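Local coordinates for protein multi-copper Oxidase CueO (PDB 6EVG) that is a copper-dependent laccase-like oxidase that oxidises lignin model compounds and lignosulfonate, at residues V37-E49 and A55-L67. Sequence-based numbering, arbitrary orientation.
Sequences VKLKVQTGRHSFE and ASAGINGAYLGPL
One face of the His46 ring takes Tyr63 CB, with ND1 3.4 Å from that carbon. The two rings continue as an offset stack, planes 21° apart. The His46 edge points at a Phe48 face: CD2 sits over the ring centre, and Phe48 CD1 lies in the imidazole plane. Phe48 points its own edge at a face of Tyr63, CZ lying 3.7 Å from Tyr63 CE1. His46 CG lies anti to the backbone N (chi1 176°), which turns the ring toward Tyr63. His46 NE2 hydrogen-bonds to Gly207 O, between strands 202-205 and 208-209, and Tyr63 OH to Gln176 OE1 of strand 170-178.

The Asn60 amide, just past strand 55-59, spans Lys38 O and Lys40 N of strand 37-46. Its ND2 gives a straight bond to Lys38 O (3.0 Å, 172°), in the carbonyl plane. Its OD1 accepts from Lys40 N at 2.8 Å. Lys40 O is gripped twice, by Asn60 N and by Gln42 NE2, from opposite faces of its plane. Gln42 CG packs 3.2 Å from Gly61 O. An alanine in place of Gln42, lacking the CG and amide packed against Gly61, would probably cost Lys40 O its second grip. Ser56 OG donates a hydrogen bond to Ala62 O, 2.7 Å away.

Paired backbone bonds join Gln42 to Gly58 and Gly44 to Ser56. This is an antiparallel beta hairpin at the margin of a sheet in the first cupredoxin-like domain of a multicopper oxidase.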
loop_
_atom_site.group_PDB
_atom_site.type_symbol
_atom_site.label_atom_id
_atom_site.label_comp_id
_atom_site.label_asym_id
_atom_site.label_seq_id
_atom_site.Cartn_x
_atom_site.Cartn_y
_atom_site.Cartn_z
ATOM N N VAL A 37 -6.500 -20.113 -4.368
ATOM C CA VAL A 37 -5.947 -19.484 -3.168
ATOM C C VAL A 37 -7.116 -19.137 -2.261
ATOM O O VAL A 37 -7.955 -18.318 -2.645
ATOM C CB VAL A 37 -5.135 -18.243 -3.542
ATOM C CG1 VAL A 37 -4.715 -17.463 -2.277
ATOM C CG2 VAL A 37 -3.898 -18.606 -4.343
ATOM N N LYS A 38 -7.142 -19.702 -1.059
ATOM C CA LYS A 38 -8.239 -19.474 -0.128
ATOM C C LYS A 38 -7.895 -18.398 0.902
ATOM O O LYS A 38 -6.845 -18.465 1.566
ATOM C CB LYS A 38 -8.572 -20.791 0.571
ATOM C CG LYS A 38 -9.122 -21.873 -0.327
ATOM C CD LYS A 38 -9.436 -23.213 0.357
ATOM C CE LYS A 38 -9.802 -24.245 -0.680
ATOM N NZ LYS A 38 -10.154 -25.502 0.004
ATOM N N LEU A 39 -8.775 -17.383 1.000
ATOM C CA LEU A 39 -8.563 -16.218 1.881
ATOM C C LEU A 39 -9.812 -15.997 2.699
ATOM O O LEU A 39 -10.843 -15.622 2.181
ATOM C CB LEU A 39 -8.300 -14.974 1.034
ATOM C CG LEU A 39 -7.103 -15.072 0.077
ATOM C CD1 LEU A 39 -7.121 -13.869 -0.897
ATOM C CD2 LEU A 39 -5.782 -15.095 0.856
ATOM N N LYS A 40 -9.747 -16.188 4.011
ATOM C CA LYS A 40 -10.896 -16.087 4.889
ATOM C C LYS A 40 -10.707 -14.875 5.803
ATOM O O LYS A 40 -9.795 -14.848 6.641
ATOM C CB LYS A 40 -11.093 -17.358 5.703
ATOM C CG LYS A 40 -12.342 -17.259 6.620
ATOM C CD LYS A 40 -12.531 -18.482 7.474
ATOM C CE LYS A 40 -13.675 -18.314 8.477
ATOM N NZ LYS A 40 -13.839 -19.624 9.165
ATOM N N VAL A 41 -11.589 -13.899 5.652
ATOM C CA VAL A 41 -11.563 -12.679 6.480
ATOM C C VAL A 41 -12.295 -12.993 7.781
ATOM O O VAL A 41 -13.416 -13.547 7.760
ATOM C CB VAL A 41 -12.203 -11.499 5.718
ATOM C CG1 VAL A 41 -12.092 -10.260 6.557
ATOM C CG2 VAL A 41 -11.554 -11.334 4.334
ATOM N N GLN A 42 -11.708 -12.625 8.918
ATOM C CA GLN A 42 -12.216 -13.042 10.191
ATOM C C GLN A 42 -11.796 -12.100 11.305
ATOM O O GLN A 42 -10.734 -11.498 11.232
ATOM C CB GLN A 42 -11.722 -14.460 10.522
ATOM C CG GLN A 42 -10.192 -14.546 10.543
ATOM C CD GLN A 42 -9.691 -15.986 10.480
ATOM O OE1 GLN A 42 -9.342 -16.549 11.519
ATOM N NE2 GLN A 42 -9.603 -16.571 9.293
ATOM N N THR A 43 -12.623 -12.004 12.332
ATOM C CA THR A 43 -12.238 -11.290 13.550
ATOM C C THR A 43 -11.449 -12.192 14.475
ATOM O O THR A 43 -11.496 -13.423 14.376
ATOM C CB THR A 43 -13.430 -10.656 14.272
ATOM O OG1 THR A 43 -14.279 -11.714 14.687
ATOM C CG2 THR A 43 -14.172 -9.639 13.419
ATOM N N GLY A 44 -10.758 -11.570 15.428
ATOM C CA GLY A 44 -10.058 -12.354 16.443
ATOM C C GLY A 44 -9.462 -11.395 17.482
ATOM O O GLY A 44 -9.958 -10.284 17.658
ATOM N N ARG A 45 -8.357 -11.852 18.087
ATOM C CA ARG A 45 -7.578 -11.028 18.996
ATOM C C ARG A 45 -6.133 -11.240 18.648
ATOM O O ARG A 45 -5.737 -12.330 18.221
ATOM C CB ARG A 45 -7.854 -11.377 20.478
ATOM C CG ARG A 45 -9.319 -11.275 20.849
ATOM C CD ARG A 45 -9.563 -11.528 22.283
ATOM N NE ARG A 45 -9.049 -10.424 23.069
ATOM C CZ ARG A 45 -9.628 -9.224 23.149
ATOM N NH1 ARG A 45 -10.748 -9.016 22.552
ATOM N NH2 ARG A 45 -9.106 -8.229 23.847
ATOM N N HIS A 46 -5.334 -10.188 18.886
ATOM C CA HIS A 46 -3.919 -10.209 18.469
ATOM C C HIS A 46 -3.043 -9.547 19.522
ATOM O O HIS A 46 -3.391 -8.478 20.027
ATOM C CB HIS A 46 -3.785 -9.499 17.119
ATOM C CG HIS A 46 -2.385 -9.381 16.632
ATOM N ND1 HIS A 46 -1.694 -10.422 16.072
ATOM C CD2 HIS A 46 -1.539 -8.320 16.668
ATOM C CE1 HIS A 46 -0.471 -10.000 15.750
ATOM N NE2 HIS A 46 -0.356 -8.729 16.086
ATOM N N SER A 47 -1.888 -10.175 19.782
ATOM C CA SER A 47 -0.884 -9.585 20.650
ATOM C C SER A 47 0.166 -8.829 19.829
ATOM O O SER A 47 0.922 -9.416 19.048
ATOM C CB SER A 47 -0.221 -10.676 21.461
ATOM O OG SER A 47 0.839 -10.138 22.247
ATOM N N PHE A 48 0.218 -7.530 20.044
ATOM C CA PHE A 48 1.216 -6.697 19.472
ATOM C C PHE A 48 2.515 -6.666 20.292
ATOM O O PHE A 48 3.576 -6.318 19.806
ATOM C CB PHE A 48 0.712 -5.252 19.306
ATOM C CG PHE A 48 -0.530 -5.117 18.407
ATOM C CD1 PHE A 48 -0.395 -4.947 17.061
ATOM C CD2 PHE A 48 -1.811 -5.215 18.927
ATOM C CE1 PHE A 48 -1.468 -4.878 16.237
ATOM C CE2 PHE A 48 -2.933 -5.133 18.102
ATOM C CZ PHE A 48 -2.757 -4.954 16.742
ATOM N N GLU A 49 2.382 -6.946 21.580
ATOM C CA GLU A 49 3.519 -6.983 22.480
ATOM C C GLU A 49 3.254 -7.964 23.544
ATOM O O GLU A 49 2.096 -8.239 23.868
ATOM C CB GLU A 49 3.878 -5.622 22.859
ATOM C CG GLU A 49 3.013 -4.932 23.753
ATOM C CD GLU A 49 3.709 -3.694 24.375
ATOM O OE1 GLU A 49 4.774 -3.165 23.905
ATOM O OE2 GLU A 49 3.147 -3.255 25.366
ATOM N N ALA A 55 -8.576 -6.527 20.397
ATOM C CA ALA A 55 -9.490 -6.947 19.311
ATOM C C ALA A 55 -8.886 -6.644 17.957
ATOM O O ALA A 55 -8.240 -5.606 17.779
ATOM C CB ALA A 55 -10.789 -6.173 19.443
ATOM N N SER A 56 -9.122 -7.526 16.991
ATOM C CA SER A 56 -8.476 -7.440 15.704
ATOM C C SER A 56 -9.310 -8.118 14.633
ATOM O O SER A 56 -10.363 -8.732 14.906
ATOM C CB SER A 56 -7.072 -8.033 15.802
ATOM O OG SER A 56 -7.121 -9.406 16.053
ATOM N N ALA A 57 -8.815 -8.074 13.391
ATOM C CA ALA A 57 -9.336 -8.878 12.293
ATOM C C ALA A 57 -8.217 -9.086 11.312
ATOM O O ALA A 57 -7.318 -8.256 11.201
ATOM C CB ALA A 57 -10.537 -8.208 11.626
ATOM N N GLY A 58 -8.276 -10.188 10.571
ATOM C CA GLY A 58 -7.257 -10.521 9.616
ATOM C C GLY A 58 -7.737 -11.466 8.570
ATOM O O GLY A 58 -8.935 -11.724 8.437
ATOM N N ILE A 59 -6.776 -12.001 7.811
ATOM C CA ILE A 59 -7.032 -12.915 6.711
ATOM C C ILE A 59 -6.300 -14.206 7.029
ATOM O O ILE A 59 -5.067 -14.214 7.231
ATOM C CB ILE A 59 -6.588 -12.335 5.351
ATOM C CG1 ILE A 59 -7.223 -10.952 5.131
ATOM C CG2 ILE A 59 -6.907 -13.317 4.248
ATOM C CD1 ILE A 59 -6.831 -10.268 3.865
ATOM N N ASN A 60 -7.046 -15.320 7.117
ATOM C CA ASN A 60 -6.457 -16.595 7.503
ATOM C C ASN A 60 -5.772 -16.508 8.881
ATOM O O ASN A 60 -4.800 -17.234 9.163
ATOM C CB ASN A 60 -5.522 -17.165 6.471
ATOM C CG ASN A 60 -6.188 -17.440 5.153
ATOM O OD1 ASN A 60 -7.431 -17.439 5.038
ATOM N ND2 ASN A 60 -5.406 -17.724 4.127
ATOM N N GLY A 61 -6.307 -15.695 9.746
ATOM C CA GLY A 61 -5.798 -15.438 11.068
ATOM C C GLY A 61 -6.333 -14.135 11.567
ATOM O O GLY A 61 -7.156 -13.493 10.925
ATOM N N ALA A 62 -5.887 -13.747 12.788
ATOM C CA ALA A 62 -6.500 -12.644 13.496
ATOM C C ALA A 62 -5.977 -11.271 13.166
ATOM O O ALA A 62 -6.542 -10.259 13.586
ATOM C CB ALA A 62 -6.354 -12.872 14.990
ATOM N N TYR A 63 -4.874 -11.199 12.383
ATOM C CA TYR A 63 -4.258 -9.907 12.060
ATOM C C TYR A 63 -3.373 -10.082 10.818
ATOM O O TYR A 63 -2.690 -11.111 10.706
ATOM C CB TYR A 63 -3.405 -9.397 13.265
ATOM C CG TYR A 63 -2.982 -7.964 13.088
ATOM C CD1 TYR A 63 -3.821 -6.917 13.411
ATOM C CD2 TYR A 63 -1.730 -7.615 12.527
ATOM C CE1 TYR A 63 -3.499 -5.605 13.145
ATOM C CE2 TYR A 63 -1.374 -6.301 12.261
ATOM C CZ TYR A 63 -2.276 -5.276 12.553
ATOM O OH TYR A 63 -1.990 -3.987 12.289
ATOM N N LEU A 64 -3.390 -9.110 9.918
ATOM C CA LEU A 64 -2.608 -9.213 8.681
ATOM C C LEU A 64 -3.044 -10.473 7.932
ATOM O O LEU A 64 -4.213 -10.852 8.026
ATOM C CB LEU A 64 -1.124 -9.028 8.940
ATOM C CG LEU A 64 -0.654 -7.583 8.907
ATOM C CD1 LEU A 64 0.781 -7.498 9.357
ATOM C CD2 LEU A 64 -0.740 -6.876 7.596
ATOM N N GLY A 65 -2.168 -11.061 7.147
ATOM C CA GLY A 65 -2.581 -12.052 6.182
ATOM C C GLY A 65 -1.385 -12.682 5.529
ATOM O O GLY A 65 -0.233 -12.353 5.814
ATOM N N PRO A 66 -1.628 -13.644 4.635
ATOM C CA PRO A 66 -0.542 -14.315 3.920
ATOM C C PRO A 66 0.123 -13.405 2.887
ATOM O O PRO A 66 -0.437 -12.387 2.478
ATOM C CB PRO A 66 -1.243 -15.464 3.220
ATOM C CG PRO A 66 -2.630 -14.930 2.964
ATOM C CD PRO A 66 -2.929 -14.110 4.191
ATOM N N LEU A 67 1.290 -13.871 2.429
ATOM C CA LEU A 67 1.891 -13.389 1.167
ATOM C C LEU A 67 1.544 -14.412 0.103
ATOM O O LEU A 67 1.978 -15.564 0.169
ATOM C CB LEU A 67 3.388 -13.157 1.316
ATOM C CG LEU A 67 4.045 -12.535 0.058
ATOM C CD1 LEU A 67 5.146 -11.593 0.419
ATOM C CD2 LEU A 67 4.473 -13.560 -0.948
#